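Local coordinates for ribosome maturation protein SDO1 homolog (Methanothermobacter thermautotrophicus, PDB 2WBM), which probably acts in ribosome maturation as an archaeal member of the SBDS family, a flexible RNA-binding protein thought to associate with the ribosome, at residues 26-30 and 41-45. Residues are numbered along the deposited sequence; the frame is centred on the assembly and turned at random.
Sequences DAVIA and VLVDP
V28 and A30 pair with V43 and V41 through four backbone hydrogen bonds in the beta hairpin of the SBDS N-terminal domain, whose strands 28-34 and 37-43 run antiparallel with their local axes 4.7 Å apart at closest approach. V28 N gives its hydrogen to V43 O at 2.9 Å, and V43 N returns one to V28 O; A30 and V41 repeat the exchange. Between these two hydrogen-bonded pairs sits the non-hydrogen-bonded pair I29 and L42, where I29 CA comes 3.3 Å from V41 O in a CA-H...O contact.

V28, A30, V41 and V43 share one face, toward helix 93-103 and I106, where beta-branched valines suit extended backbone and fill a buried interior. V43 has chi1 -62°, which sets CG2 between its backbone N and carbonyl carbon and brings it 3.8 Å from V28 CG2, the two side chains crossing nearly at right angles. A30, with CB alone, packs on V41 CG2 at 3.8 Å and lies against I100, L101 and I106, where its small side chain suits the close neighbours. On the other face I29 and L42 run side by side, pointing the same way, and L42, branched at CG rather than at CB, carries CD2 to 3.8 Å from I29 CG1.

Where the hairpin ends, D44 caps helix 45-52 by accepting from L47 N through OD1, while OD2 bonds H20. P45 suits the first turn of that helix, where its missing N-H costs no bond; its CB packs on both V28 methyls, and its CD lies 3.4 Å from D26 O.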
# COMPACT_ATOMS: atom_id res chain seq x y z
N ASP A 26 -18.68 1.86 -1.80
CA ASP A 26 -17.26 1.96 -2.08
C ASP A 26 -16.93 1.62 -3.53
O ASP A 26 -15.86 2.00 -4.00
CB ASP A 26 -16.44 1.10 -1.11
CG ASP A 26 -16.08 1.82 0.20
OD1 ASP A 26 -15.23 1.28 0.94
OD2 ASP A 26 -16.62 2.91 0.49
N ALA A 27 -17.85 0.96 -4.24
CA ALA A 27 -17.62 0.63 -5.64
C ALA A 27 -17.47 1.90 -6.45
O ALA A 27 -18.17 2.87 -6.20
CB ALA A 27 -18.76 -0.22 -6.23
N VAL A 28 -16.55 1.86 -7.41
CA VAL A 28 -16.33 2.97 -8.33
C VAL A 28 -16.69 2.46 -9.72
O VAL A 28 -16.97 1.26 -9.90
CB VAL A 28 -14.86 3.52 -8.24
CG1 VAL A 28 -14.55 3.95 -6.80
CG2 VAL A 28 -13.84 2.46 -8.71
N ILE A 29 -16.73 3.36 -10.68
CA ILE A 29 -17.08 2.99 -12.03
C ILE A 29 -15.84 2.96 -12.91
O ILE A 29 -15.03 3.89 -12.86
CB ILE A 29 -18.10 4.01 -12.57
CG1 ILE A 29 -19.45 3.79 -11.86
CG2 ILE A 29 -18.24 3.88 -14.11
CD1 ILE A 29 -20.43 4.94 -12.05
N ALA A 30 -15.67 1.88 -13.66
CA ALA A 30 -14.69 1.87 -14.75
C ALA A 30 -15.48 2.05 -16.04
O ALA A 30 -16.48 1.35 -16.28
CB ALA A 30 -13.89 0.55 -14.77
N VAL A 41 -18.67 -0.52 -15.74
CA VAL A 41 -18.81 -1.60 -14.75
C VAL A 41 -18.57 -1.06 -13.35
O VAL A 41 -17.88 -0.05 -13.18
CB VAL A 41 -17.85 -2.80 -15.04
CG1 VAL A 41 -18.35 -3.58 -16.26
CG2 VAL A 41 -16.37 -2.33 -15.22
N LEU A 42 -19.17 -1.71 -12.35
CA LEU A 42 -19.03 -1.32 -10.96
C LEU A 42 -17.98 -2.22 -10.35
O LEU A 42 -18.11 -3.45 -10.41
CB LEU A 42 -20.36 -1.49 -10.21
CG LEU A 42 -21.40 -0.43 -10.59
CD1 LEU A 42 -22.79 -0.82 -10.08
CD2 LEU A 42 -20.95 0.90 -9.99
N VAL A 43 -16.93 -1.61 -9.79
CA VAL A 43 -15.75 -2.36 -9.37
C VAL A 43 -15.20 -1.94 -8.00
O VAL A 43 -15.36 -0.80 -7.56
CB VAL A 43 -14.58 -2.28 -10.43
CG1 VAL A 43 -14.99 -2.92 -11.77
CG2 VAL A 43 -14.09 -0.84 -10.63
N ASP A 44 -14.54 -2.89 -7.34
CA ASP A 44 -13.78 -2.62 -6.14
C ASP A 44 -12.58 -1.76 -6.55
O ASP A 44 -11.81 -2.16 -7.42
CB ASP A 44 -13.28 -3.95 -5.55
CG ASP A 44 -12.53 -3.79 -4.26
OD1 ASP A 44 -11.49 -3.09 -4.24
OD2 ASP A 44 -12.94 -4.41 -3.25
N PRO A 45 -12.42 -0.56 -5.94
CA PRO A 45 -11.38 0.35 -6.45
C PRO A 45 -9.97 -0.17 -6.17
O PRO A 45 -9.07 0.02 -7.01
CB PRO A 45 -11.65 1.65 -5.67
CG PRO A 45 -12.33 1.21 -4.41
CD PRO A 45 -13.21 0.05 -4.85